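Local coordinates for kinetochore protein mis18 (Schizosaccharomyces pombe, PDB 5J6P) that helps recruit the centromeric histone CENP-A, as part of a larger complex, and keeps histones deacetylated in the central core of centromeres, at residues Gln3-Phe7 with Asp18-Trp22; Cys9-Gln14 with Cys63-Asn67; Ser31-Ala37 with Met87-Met92; Leu55-Leu61 with Lys72-Pro78; Asn67-Gly71 with Asp93-Ala97. All blocks are in the same frame, centred on the assembly; numbering follows the deposited sequence.

Interaction 1. Residues Gln3-Phe7 with Asp18-Trp22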
# COMPACT_ATOMS: atom_id res chain seq x y z
N GLN A 3 3.34 0.74 15.15
CA GLN A 3 2.69 1.32 13.97
C GLN A 3 2.40 0.19 12.98
O GLN A 3 3.29 -0.63 12.72
CB GLN A 3 3.58 2.41 13.35
CG GLN A 3 2.78 3.49 12.61
CD GLN A 3 1.81 4.24 13.51
OE1 GLN A 3 0.59 4.20 13.33
NE2 GLN A 3 2.35 4.94 14.49
N PRO A 4 1.16 0.13 12.43
CA PRO A 4 0.79 -0.91 11.46
C PRO A 4 1.69 -1.01 10.20
O PRO A 4 2.38 -0.04 9.83
CB PRO A 4 -0.65 -0.52 11.03
CG PRO A 4 -1.16 0.36 12.12
CD PRO A 4 0.06 1.11 12.60
N SER A 5 1.70 -2.20 9.60
CA SER A 5 2.13 -2.37 8.22
C SER A 5 0.99 -2.71 7.24
O SER A 5 -0.12 -3.12 7.64
CB SER A 5 3.26 -3.39 8.13
OG SER A 5 4.41 -2.95 8.85
N VAL A 6 1.24 -2.46 5.96
CA VAL A 6 0.33 -2.84 4.88
C VAL A 6 1.08 -3.76 3.94
O VAL A 6 2.30 -3.63 3.80
CB VAL A 6 -0.16 -1.60 4.14
CG1 VAL A 6 -0.63 -1.92 2.74
CG2 VAL A 6 -1.30 -0.97 4.91
N PHE A 7 0.35 -4.67 3.30
CA PHE A 7 0.97 -5.73 2.51
C PHE A 7 0.57 -5.69 1.07
O PHE A 7 -0.63 -5.59 0.76
CB PHE A 7 0.60 -7.12 3.07
CG PHE A 7 0.99 -7.28 4.50
CD1 PHE A 7 2.32 -7.34 4.84
CD2 PHE A 7 0.04 -7.29 5.50
CE1 PHE A 7 2.70 -7.43 6.16
CE2 PHE A 7 0.42 -7.39 6.82
CZ PHE A 7 1.74 -7.47 7.15
N ASP A 18 -3.45 -5.97 5.73
CA ASP A 18 -2.63 -5.22 6.69
C ASP A 18 -2.42 -5.98 7.96
O ASP A 18 -2.97 -7.06 8.14
CB ASP A 18 -3.29 -3.90 7.01
CG ASP A 18 -4.67 -4.09 7.56
OD1 ASP A 18 -4.83 -4.88 8.52
OD2 ASP A 18 -5.59 -3.48 7.00
N SER A 19 -1.61 -5.40 8.84
CA SER A 19 -1.27 -5.99 10.13
C SER A 19 -2.42 -6.20 11.05
O SER A 19 -2.36 -7.06 11.88
CB SER A 19 -0.25 -5.14 10.87
OG SER A 19 1.04 -5.63 10.58
N ASN A 20 -3.48 -5.43 10.90
CA ASN A 20 -4.57 -5.51 11.86
C ASN A 20 -5.37 -6.81 11.85
O ASN A 20 -5.90 -7.20 12.90
CB ASN A 20 -5.42 -4.25 11.77
CG ASN A 20 -4.63 -3.02 12.20
OD1 ASN A 20 -3.46 -3.11 12.66
ND2 ASN A 20 -5.25 -1.87 12.08
N ALA A 21 -5.41 -7.49 10.71
CA ALA A 21 -5.91 -8.87 10.65
C ALA A 21 -4.83 -9.97 10.93
O ALA A 21 -5.06 -11.15 10.62
CB ALA A 21 -6.59 -9.13 9.32
N TRP A 22 -3.70 -9.61 11.54
CA TRP A 22 -2.65 -10.58 11.82
C TRP A 22 -3.12 -11.64 12.81
O TRP A 22 -4.05 -11.42 13.61
CB TRP A 22 -1.42 -9.86 12.33
CG TRP A 22 -0.24 -10.65 12.67
CD1 TRP A 22 -0.03 -11.34 13.83
CD2 TRP A 22 0.98 -10.72 11.92
NE1 TRP A 22 1.25 -11.87 13.83
CE2 TRP A 22 1.89 -11.51 12.68
CE3 TRP A 22 1.41 -10.19 10.69
CZ2 TRP A 22 3.19 -11.81 12.22
CZ3 TRP A 22 2.72 -10.49 10.22
CH2 TRP A 22 3.59 -11.29 11.00
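F7 carries its ring with CG beside the backbone N and anti to the carbonyl carbon (chi1 -58°), which brings the ring to the D18-S19 peptide. D18 has its CG between the backbone N and the carbonyl carbon (chi1 57°), and its carboxylate leads away from strand 5-9. The contact lies at the open end of the antiparallel hairpin of strands 5-9 and 15-18, in the smaller sheet of a fold of the beta-tent group. V6 and D18 are a non-hydrogen-bonded pair there, with V6 CG2 4.1 Å from D18 CB. One residue on, S19 N donates to S5 O at 3.0 Å. D18 CB rests against the same S5 O. D18 OD1 takes weak bonds from N20 N and A21 N, within the turn. D18 OD2 is hydrogen-bonded to the OH of Y98 of the second subunit, so this residue ties the turn to the dimer interface. P4 packs on N20 and also on L100 of the second subunit. The F7 ring presents its edge to the D18 carbonyl, with CE2 3.4 Å from D18 C. W22 is at the far end of that ring, its CZ3 4.4 Å from F7 CZ.

Interaction 2. Residues Cys9-Gln14 with Cys63-Asn67. With ZN (zinc ion), chain D.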
# COMPACT_ATOMS: atom_id res chain seq x y z
N CYS A 9 1.45 -7.41 -3.11
CA CYS A 9 2.13 -8.32 -4.03
C CYS A 9 3.32 -7.63 -4.69
O CYS A 9 3.16 -6.64 -5.41
CB CYS A 9 1.16 -8.83 -5.10
SG CYS A 9 1.95 -9.34 -6.64
N LYS A 10 4.52 -8.15 -4.44
CA LYS A 10 5.76 -7.59 -4.96
C LYS A 10 5.72 -7.22 -6.43
O LYS A 10 6.46 -6.32 -6.87
CB LYS A 10 6.91 -8.56 -4.79
CG LYS A 10 7.48 -8.62 -3.37
CD LYS A 10 9.01 -8.67 -3.42
CE LYS A 10 9.64 -9.59 -2.39
NZ LYS A 10 10.82 -10.24 -3.04
N LYS A 11 4.90 -7.94 -7.19
CA LYS A 11 4.94 -7.84 -8.63
C LYS A 11 4.12 -6.66 -9.14
O LYS A 11 4.62 -5.89 -9.89
CB LYS A 11 4.38 -9.11 -9.26
CG LYS A 11 4.97 -9.35 -10.63
CD LYS A 11 4.00 -9.88 -11.64
CE LYS A 11 4.62 -9.81 -13.03
NZ LYS A 11 4.49 -11.07 -13.78
N CYS A 12 2.88 -6.53 -8.68
CA CYS A 12 2.00 -5.46 -9.14
C CYS A 12 1.72 -4.39 -8.08
O CYS A 12 1.22 -3.31 -8.41
CB CYS A 12 0.68 -6.04 -9.65
SG CYS A 12 -0.46 -6.57 -8.36
N PHE A 13 2.04 -4.67 -6.82
CA PHE A 13 1.76 -3.71 -5.73
C PHE A 13 0.29 -3.64 -5.29
O PHE A 13 -0.11 -2.71 -4.59
CB PHE A 13 2.29 -2.31 -6.05
CG PHE A 13 3.79 -2.15 -6.02
CD1 PHE A 13 4.65 -3.14 -5.57
CD2 PHE A 13 4.33 -0.93 -6.39
CE1 PHE A 13 6.01 -2.94 -5.53
CE2 PHE A 13 5.69 -0.72 -6.35
CZ PHE A 13 6.54 -1.74 -5.93
N GLN A 14 -0.52 -4.61 -5.66
CA GLN A 14 -1.84 -4.65 -5.12
C GLN A 14 -1.77 -4.91 -3.62
O GLN A 14 -1.08 -5.82 -3.17
CB GLN A 14 -2.66 -5.75 -5.78
CG GLN A 14 -4.07 -5.78 -5.22
CD GLN A 14 -5.00 -6.70 -5.95
OE1 GLN A 14 -4.62 -7.80 -6.45
NE2 GLN A 14 -6.25 -6.30 -5.98
N CYS A 63 -2.68 -13.54 -6.80
CA CYS A 63 -3.03 -12.13 -6.86
C CYS A 63 -3.90 -11.86 -8.08
O CYS A 63 -3.42 -11.87 -9.22
CB CYS A 63 -1.77 -11.26 -6.91
SG CYS A 63 -2.01 -9.64 -7.67
N THR A 64 -5.19 -11.63 -7.84
CA THR A 64 -6.18 -11.42 -8.92
C THR A 64 -5.74 -10.50 -10.04
O THR A 64 -6.22 -10.64 -11.15
CB THR A 64 -7.45 -10.77 -8.43
OG1 THR A 64 -7.07 -9.73 -7.53
CG2 THR A 64 -8.33 -11.79 -7.75
N ARG A 65 -4.86 -9.55 -9.75
CA ARG A 65 -4.28 -8.70 -10.78
C ARG A 65 -3.11 -9.32 -11.56
O ARG A 65 -3.16 -9.35 -12.78
CB ARG A 65 -3.86 -7.36 -10.18
CG ARG A 65 -3.27 -6.42 -11.21
CD ARG A 65 -3.37 -4.97 -10.83
NE ARG A 65 -4.74 -4.51 -11.04
CZ ARG A 65 -5.51 -3.96 -10.11
NH1 ARG A 65 -5.06 -3.73 -8.84
NH2 ARG A 65 -6.75 -3.60 -10.46
N CYS A 66 -2.06 -9.75 -10.86
CA CYS A 66 -0.84 -10.20 -11.51
C CYS A 66 -0.74 -11.72 -11.61
O CYS A 66 0.28 -12.25 -12.03
CB CYS A 66 0.39 -9.64 -10.79
SG CYS A 66 0.96 -10.65 -9.40
N ASN A 67 -1.80 -12.41 -11.21
CA ASN A 67 -1.81 -13.90 -11.27
C ASN A 67 -0.67 -14.65 -10.56
O ASN A 67 -0.56 -15.83 -10.69
CB ASN A 67 -1.86 -14.37 -12.72
CG ASN A 67 -3.07 -13.85 -13.45
OD1 ASN A 67 -4.19 -13.90 -12.95
ND2 ASN A 67 -2.85 -13.32 -14.63
ZN ZN D . 0.13 -9.18 -8.05
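The zinc site of this chain is made by C9 and C12 on one loop and C63 and C66 on the other. C9 SG is 2.3 Å from the zinc. C63 SG and C66 SG each lie 2.2 Å from the zinc. C12 SG stands further off, 2.7 Å from the zinc, so its bond is modelled as long. In C9 and C63 alike SG is anti to the backbone N (chi1 155° in both), whereas in C12 and C66 it sits between the backbone N and the carbonyl carbon. Each loop is a CxxC zinc knuckle. F13 N bonds back to C9 O, and N67 N to C63 O. Backbone N-H groups also point at the sulfurs. C66 N donates to C63 SG at 3.2 Å, almost straight (173°). On the other knuckle C12 N donates to C9 SG, and Q14 N to C12 SG at 3.3 Å. These bonds probably temper the negative charge of the thiolates. Carbon packing flanks the metal. K11 CD lies 3.7 Å from C66 CB, and R65 CB is 3.9 Å from C12 SG. F13 takes a cation-pi contact from R65 of the second subunit. The extended Q14 chain carries its amide in beside C63 SG and T64, at 44° to the R65 guanidinium plane. With an alanine here, the flank of C63 and T64 would probably lose its amide neighbour and the R65 side chain would be less confined. T64 OG1 has its firm partner in N40 O.

Interaction 3. Residues Ser31-Ala37 with Met87-Met92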
# COMPACT_ATOMS: atom_id res chain seq x y z
N SER A 31 6.89 -17.45 5.98
CA SER A 31 5.46 -17.21 5.73
C SER A 31 4.82 -16.39 6.86
O SER A 31 5.41 -16.28 7.94
CB SER A 31 4.68 -18.53 5.66
OG SER A 31 4.04 -18.88 6.89
N PHE A 32 3.62 -15.86 6.63
CA PHE A 32 2.83 -15.21 7.72
C PHE A 32 1.34 -15.31 7.42
O PHE A 32 0.95 -15.53 6.30
CB PHE A 32 3.24 -13.75 7.95
CG PHE A 32 2.89 -12.82 6.82
CD1 PHE A 32 3.78 -12.63 5.74
CD2 PHE A 32 1.68 -12.15 6.80
CE1 PHE A 32 3.46 -11.79 4.68
CE2 PHE A 32 1.35 -11.32 5.73
CZ PHE A 32 2.23 -11.14 4.67
N THR A 33 0.49 -15.11 8.40
CA THR A 33 -0.86 -15.61 8.28
C THR A 33 -1.85 -14.58 8.82
O THR A 33 -1.61 -13.99 9.86
CB THR A 33 -0.99 -17.00 8.98
OG1 THR A 33 0.03 -17.92 8.50
CG2 THR A 33 -2.39 -17.59 8.77
N LEU A 34 -2.94 -14.39 8.08
CA LEU A 34 -3.88 -13.31 8.29
C LEU A 34 -5.26 -13.89 8.25
O LEU A 34 -5.52 -14.79 7.49
CB LEU A 34 -3.78 -12.27 7.14
CG LEU A 34 -2.96 -10.95 7.15
CD1 LEU A 34 -1.51 -11.11 7.58
CD2 LEU A 34 -3.02 -10.29 5.77
N SER A 35 -6.16 -13.30 9.02
CA SER A 35 -7.53 -13.72 9.14
C SER A 35 -8.43 -13.01 8.18
O SER A 35 -9.65 -13.29 8.11
CB SER A 35 -8.02 -13.42 10.56
OG SER A 35 -8.05 -12.02 10.81
N ASP A 36 -7.87 -12.02 7.48
CA ASP A 36 -8.63 -11.34 6.44
C ASP A 36 -7.74 -10.77 5.36
O ASP A 36 -6.56 -10.47 5.60
CB ASP A 36 -9.55 -10.23 7.02
CG ASP A 36 -10.80 -10.00 6.15
OD1 ASP A 36 -10.90 -10.62 5.07
OD2 ASP A 36 -11.68 -9.20 6.53
N ALA A 37 -8.33 -10.62 4.17
CA ALA A 37 -7.69 -9.92 3.08
C ALA A 37 -8.68 -9.14 2.29
O ALA A 37 -9.85 -9.43 2.30
CB ALA A 37 -6.98 -10.91 2.17
N MET A 87 -7.56 -19.65 6.79
CA MET A 87 -6.99 -18.32 6.91
C MET A 87 -5.96 -18.14 5.80
O MET A 87 -5.39 -19.12 5.30
CB MET A 87 -6.28 -18.09 8.27
CG MET A 87 -7.08 -18.41 9.51
SD MET A 87 -8.19 -17.19 10.24
CE MET A 87 -9.69 -17.25 9.23
N TYR A 88 -5.68 -16.87 5.52
CA TYR A 88 -4.80 -16.46 4.44
C TYR A 88 -3.36 -16.51 4.87
O TYR A 88 -2.93 -15.68 5.63
CB TYR A 88 -5.14 -15.05 3.95
CG TYR A 88 -6.59 -14.88 3.55
CD1 TYR A 88 -7.02 -15.17 2.26
CD2 TYR A 88 -7.53 -14.43 4.46
CE1 TYR A 88 -8.36 -14.99 1.89
CE2 TYR A 88 -8.85 -14.26 4.11
CZ TYR A 88 -9.27 -14.53 2.83
OH TYR A 88 -10.60 -14.33 2.55
N THR A 89 -2.62 -17.47 4.33
CA THR A 89 -1.23 -17.69 4.68
C THR A 89 -0.34 -17.26 3.51
O THR A 89 -0.17 -17.98 2.53
CB THR A 89 -0.96 -19.18 5.04
OG1 THR A 89 -1.81 -19.58 6.14
CG2 THR A 89 0.47 -19.42 5.40
N PHE A 90 0.29 -16.11 3.69
CA PHE A 90 1.13 -15.47 2.69
C PHE A 90 2.61 -15.79 2.73
O PHE A 90 3.21 -15.96 3.78
CB PHE A 90 0.94 -13.95 2.79
CG PHE A 90 -0.44 -13.50 2.40
CD1 PHE A 90 -0.85 -13.59 1.08
CD2 PHE A 90 -1.33 -13.02 3.33
CE1 PHE A 90 -2.15 -13.21 0.71
CE2 PHE A 90 -2.61 -12.64 2.96
CZ PHE A 90 -3.02 -12.73 1.65
N SER A 91 3.20 -15.78 1.56
CA SER A 91 4.58 -16.11 1.33
C SER A 91 5.43 -14.81 1.43
O SER A 91 5.21 -13.89 0.67
CB SER A 91 4.63 -16.76 -0.07
OG SER A 91 5.83 -17.43 -0.34
N MET A 92 6.36 -14.70 2.38
CA MET A 92 7.11 -13.44 2.55
C MET A 92 7.93 -13.11 1.33
O MET A 92 8.20 -11.95 1.07
CB MET A 92 8.09 -13.47 3.73
CG MET A 92 7.53 -13.67 5.13
SD MET A 92 8.80 -14.36 6.25
CE MET A 92 8.10 -14.00 7.87
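F32 and F90 form a hydrogen-bonded pair of two antiparallel strands, and so do L34 and Y88. Each pair is closed by two backbone bonds: F32 N to F90 O, F90 N to F32 O at 2.8 Å, L34 N to Y88 O, and Y88 N to L34 O. Between them T33 and T89 face each other, and their OG1 atoms share a weak bond at 3.4 Å. Ring contacts lie on the opposite face of the sheet. F90 CB sits over a face of the F32 ring, 3.9 Å from its centroid. The ring gets there because F32 CG lies between the backbone N and the carbonyl carbon (chi1 68°). M92 CG meets the edge of the same ring, 3.9 Å from F32 CD1. A37 CB stands over the centre of the Y88 ring, 4.0 Å from its centroid. Apolar packing fills in between, with L34 CD2 3.7 Å from F90 CE2. A serine in place of F32 would probably open a gap beside F90 CB and M92 CG, and leave F7, whose ring meets this one, without that neighbour. Strands 31-34 and 88-91 are neighbouring inner strands of the larger antiparallel sheet of a beta-tent-type fold.

Interaction 4. Residues Leu55-Leu61 with Lys72-Pro78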
# COMPACT_ATOMS: atom_id res chain seq x y z
N LEU A 55 1.32 -33.65 5.71
CA LEU A 55 0.42 -33.50 6.85
C LEU A 55 -0.81 -32.60 6.65
O LEU A 55 -1.90 -32.91 7.19
CB LEU A 55 1.20 -33.05 8.10
CG LEU A 55 1.48 -34.19 9.09
CD1 LEU A 55 2.48 -33.72 10.15
CD2 LEU A 55 0.17 -34.71 9.71
N CYS A 56 -0.66 -31.50 5.92
CA CYS A 56 -1.79 -30.59 5.71
C CYS A 56 -2.22 -30.55 4.28
O CYS A 56 -1.52 -31.04 3.39
CB CYS A 56 -1.43 -29.19 6.17
SG CYS A 56 -0.37 -29.21 7.60
N VAL A 57 -3.39 -29.96 4.07
CA VAL A 57 -3.91 -29.73 2.73
C VAL A 57 -4.27 -28.24 2.49
O VAL A 57 -5.08 -27.64 3.21
CB VAL A 57 -5.10 -30.68 2.44
CG1 VAL A 57 -5.87 -30.29 1.19
CG2 VAL A 57 -4.58 -32.11 2.36
N TYR A 58 -3.67 -27.69 1.44
CA TYR A 58 -3.86 -26.30 1.07
C TYR A 58 -4.18 -26.13 -0.39
O TYR A 58 -3.78 -26.93 -1.24
CB TYR A 58 -2.62 -25.51 1.39
CG TYR A 58 -1.44 -25.82 0.50
CD1 TYR A 58 -1.29 -25.18 -0.73
CD2 TYR A 58 -0.46 -26.71 0.89
CE1 TYR A 58 -0.21 -25.42 -1.54
CE2 TYR A 58 0.63 -26.96 0.08
CZ TYR A 58 0.74 -26.32 -1.13
OH TYR A 58 1.80 -26.54 -1.96
N SER A 59 -4.90 -25.07 -0.66
CA SER A 59 -5.11 -24.57 -2.01
C SER A 59 -4.24 -23.31 -2.17
O SER A 59 -4.11 -22.52 -1.24
CB SER A 59 -6.58 -24.26 -2.20
OG SER A 59 -7.30 -25.47 -2.32
N GLU A 60 -3.65 -23.15 -3.35
CA GLU A 60 -2.84 -21.97 -3.66
C GLU A 60 -3.63 -20.65 -3.71
O GLU A 60 -4.77 -20.65 -4.16
CB GLU A 60 -2.17 -22.19 -4.98
CG GLU A 60 -1.00 -23.16 -4.88
CD GLU A 60 -0.25 -23.29 -6.19
OE1 GLU A 60 -0.93 -23.25 -7.26
OE2 GLU A 60 0.99 -23.42 -6.14
N LEU A 61 -3.02 -19.56 -3.21
CA LEU A 61 -3.56 -18.18 -3.34
C LEU A 61 -2.82 -17.38 -4.41
O LEU A 61 -1.58 -17.26 -4.34
CB LEU A 61 -3.37 -17.40 -2.06
CG LEU A 61 -4.32 -17.48 -0.89
CD1 LEU A 61 -3.85 -16.49 0.17
CD2 LEU A 61 -5.73 -17.16 -1.37
N LYS A 72 -1.26 -19.37 0.27
CA LYS A 72 -2.11 -20.55 0.35
C LYS A 72 -3.13 -20.49 1.45
O LYS A 72 -2.97 -19.75 2.42
CB LYS A 72 -1.27 -21.80 0.56
CG LYS A 72 0.04 -21.55 1.24
CD LYS A 72 0.78 -22.84 1.44
CE LYS A 72 1.52 -23.30 0.20
NZ LYS A 72 2.89 -22.74 0.21
N VAL A 73 -4.18 -21.28 1.29
CA VAL A 73 -5.14 -21.49 2.36
C VAL A 73 -5.05 -22.93 2.76
O VAL A 73 -5.42 -23.81 1.96
CB VAL A 73 -6.57 -21.25 1.90
CG1 VAL A 73 -7.53 -21.50 3.05
CG2 VAL A 73 -6.70 -19.82 1.38
N TYR A 74 -4.60 -23.19 3.98
CA TYR A 74 -4.68 -24.56 4.52
C TYR A 74 -6.14 -24.90 4.84
O TYR A 74 -6.77 -24.23 5.65
CB TYR A 74 -3.79 -24.71 5.73
CG TYR A 74 -2.34 -24.64 5.32
CD1 TYR A 74 -1.69 -23.43 5.18
CD2 TYR A 74 -1.64 -25.77 5.01
CE1 TYR A 74 -0.36 -23.39 4.81
CE2 TYR A 74 -0.33 -25.72 4.59
CZ TYR A 74 0.31 -24.54 4.51
OH TYR A 74 1.62 -24.48 4.09
N ASN A 75 -6.66 -25.90 4.12
CA ASN A 75 -8.05 -26.35 4.25
C ASN A 75 -8.20 -27.44 5.32
O ASN A 75 -9.25 -27.50 5.99
CB ASN A 75 -8.59 -26.90 2.92
CG ASN A 75 -8.19 -26.06 1.73
OD1 ASN A 75 -8.77 -25.01 1.45
ND2 ASN A 75 -7.19 -26.52 1.00
N SER A 76 -7.16 -28.28 5.46
CA SER A 76 -7.13 -29.38 6.40
C SER A 76 -5.85 -29.40 7.13
O SER A 76 -4.78 -29.44 6.52
CB SER A 76 -7.26 -30.74 5.71
OG SER A 76 -8.49 -30.82 5.02
N THR A 77 -5.97 -29.44 8.45
CA THR A 77 -4.83 -29.44 9.34
C THR A 77 -5.01 -30.45 10.47
O THR A 77 -6.15 -30.95 10.71
CB THR A 77 -4.66 -28.04 9.96
OG1 THR A 77 -5.93 -27.53 10.40
CG2 THR A 77 -4.10 -27.10 8.94
N PRO A 78 -3.89 -30.76 11.17
CA PRO A 78 -3.90 -31.36 12.50
C PRO A 78 -4.48 -30.39 13.51
O PRO A 78 -4.98 -29.34 13.12
CB PRO A 78 -2.41 -31.51 12.80
CG PRO A 78 -1.79 -31.75 11.48
CD PRO A 78 -2.53 -30.78 10.61
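Y58 touches K72 and Y74 of the neighbouring strand, all three on the same side of the sheet. K72 passes over one face of the Y58 ring. Its CE is 3.4 Å from the ring centroid, nearer the rim than the middle. The K72 chain bends at chi3 and chi4, and NZ ends 4.7 Å from that centroid, 22° off the normal, as a cation-pi contact. Y58 and Y74 run side by side and point the same way. Their ring planes are 59° apart, and Y58 CB rests over a face of the Y74 ring, 4.0 Å from its centroid. The Y58 torsion (chi1 71°) sets CG between the backbone N and the carbonyl carbon, so that the ring lies alongside Y74. C56 CB comes to the Y74 ring obliquely, 3.6 Å from CD2. Nearer the hairpin turn, the L61 side chain crosses that of V73, with L61 CD2 3.9 Å from V73 CG2. The other side of the sheet holds V57, S59, V73 and S76. N75 ND2 makes weak bonds to V57 O and S59 OG, but S59 OG is also bonded to T47 O. S59 and V73 are joined by two backbone bonds. V57 N bonds to S76 O, and V57 O accepts from both S76 N and N75 N. Two residues face one, a classic beta bulge in the antiparallel hairpin of strands 57-63 and 69-76.

Interaction 5. Residues Asn67-Gly71 with Asp93-Ala97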
# COMPACT_ATOMS: atom_id res chain seq x y z
N ASN A 67 -1.80 -12.41 -11.21
CA ASN A 67 -1.81 -13.90 -11.27
C ASN A 67 -0.67 -14.65 -10.56
O ASN A 67 -0.56 -15.83 -10.69
CB ASN A 67 -1.86 -14.37 -12.72
CG ASN A 67 -3.07 -13.85 -13.45
OD1 ASN A 67 -4.19 -13.90 -12.95
ND2 ASN A 67 -2.85 -13.32 -14.63
N GLU A 68 0.15 -13.97 -9.79
CA GLU A 68 1.23 -14.60 -9.13
C GLU A 68 0.70 -15.42 -7.94
O GLU A 68 -0.27 -15.05 -7.28
CB GLU A 68 2.21 -13.53 -8.65
CG GLU A 68 3.61 -14.04 -8.38
CD GLU A 68 4.45 -14.18 -9.64
OE1 GLU A 68 3.90 -14.46 -10.71
OE2 GLU A 68 5.67 -14.02 -9.56
N VAL A 69 1.35 -16.55 -7.71
CA VAL A 69 1.07 -17.37 -6.58
C VAL A 69 1.86 -16.74 -5.45
O VAL A 69 3.10 -16.63 -5.51
CB VAL A 69 1.42 -18.86 -6.83
CG1 VAL A 69 1.29 -19.68 -5.57
CG2 VAL A 69 0.47 -19.43 -7.88
N ILE A 70 1.11 -16.29 -4.44
CA ILE A 70 1.63 -15.49 -3.33
C ILE A 70 1.37 -16.12 -1.98
O ILE A 70 1.80 -15.59 -0.96
CB ILE A 70 1.02 -14.05 -3.30
CG1 ILE A 70 -0.50 -14.08 -3.19
CG2 ILE A 70 1.44 -13.24 -4.53
CD1 ILE A 70 -1.11 -12.72 -3.02
N GLY A 71 0.66 -17.24 -1.93
CA GLY A 71 0.32 -17.84 -0.65
C GLY A 71 -0.47 -19.11 -0.76
O GLY A 71 -0.36 -19.84 -1.77
N ASP A 93 8.34 -14.12 0.58
CA ASP A 93 9.16 -13.92 -0.62
C ASP A 93 8.42 -13.23 -1.74
O ASP A 93 9.03 -12.75 -2.69
CB ASP A 93 9.68 -15.27 -1.18
CG ASP A 93 11.16 -15.48 -0.90
OD1 ASP A 93 11.63 -15.12 0.21
OD2 ASP A 93 11.86 -16.00 -1.81
N LYS A 94 7.10 -13.23 -1.62
CA LYS A 94 6.19 -12.77 -2.64
C LYS A 94 5.41 -11.55 -2.22
O LYS A 94 4.63 -11.07 -2.99
CB LYS A 94 5.23 -13.92 -2.95
CG LYS A 94 5.88 -15.15 -3.61
CD LYS A 94 6.01 -14.88 -5.09
CE LYS A 94 6.60 -16.02 -5.87
NZ LYS A 94 6.52 -15.64 -7.31
N LEU A 95 5.59 -11.08 -1.00
CA LEU A 95 4.84 -9.93 -0.48
C LEU A 95 5.83 -8.83 -0.20
O LEU A 95 7.04 -9.03 -0.35
CB LEU A 95 4.08 -10.27 0.81
CG LEU A 95 2.73 -10.94 0.71
CD1 LEU A 95 1.66 -9.98 0.30
CD2 LEU A 95 2.76 -12.11 -0.26
N GLN A 96 5.29 -7.67 0.19
CA GLN A 96 6.08 -6.50 0.57
C GLN A 96 5.36 -5.78 1.69
O GLN A 96 4.13 -5.76 1.73
CB GLN A 96 6.17 -5.58 -0.62
CG GLN A 96 7.56 -5.14 -0.96
CD GLN A 96 7.52 -4.19 -2.12
OE1 GLN A 96 6.62 -3.35 -2.21
NE2 GLN A 96 8.47 -4.31 -3.04
N ALA A 97 6.13 -5.21 2.60
CA ALA A 97 5.52 -4.52 3.75
C ALA A 97 5.84 -3.05 3.70
O ALA A 97 6.94 -2.62 3.28
CB ALA A 97 5.98 -5.11 5.07
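E68 and K94 form a salt bridge, with E68 OE2 2.9 Å from K94 NZ. The two side chains cross at about a right angle. Both are bent at chi2, E68 at 81° and K94 at -82°, and these bends turn the charged ends to each other. E68 also touches the side chain of C66, and its side chain lies about 5 Å from the zinc ion. The lysine would probably offset part of the negative charge that the glutamate adds beside the thiolates. The second kind of contact is carbon against backbone. The K94 chain runs past the carbonyl of V69, with CD 3.4 Å from V69 O. K94 CB sits 3.9 Å from I70 CA, and L95 CD2 is 3.7 Å from I70 O. These contacts bridge the two sheets of the beta-tent-type fold: strand 69-76 belongs to the larger one and strand 95-99 to the smaller. I70 and G71 both face L61 on the neighbouring strand, a classic beta bulge at this end of strand 69-76. The third kind is apolar packing. The CD2 branch of L95 comes to I70, 4.0 Å from I70 CB. F90 touches both I70 and L95, and F7 lies against L95 from strand 5-9.

In the fold
Interaction 2 holds the zinc, and interaction 5 is its nearest neighbour, with centres about 7 Å apart. They share N67, and C63 N probably bonds to E68 O at 2.9 Å. Interactions 3, 4 and 5 meet in the larger sheet. T89 O to K72 N (2.9 Å) joins 3 to 4, L61 O to I70 N (2.9 Å) joins 4 to 5, and S91 N to I70 O (2.9 Å) joins 3 to 5. Interaction 1 reaches this group through F7, which packs on F32 and L95, and through A21 O, probably bonded to S35 N. Its centre lies about 18 Å from that of interaction 2, yet both touch the second subunit.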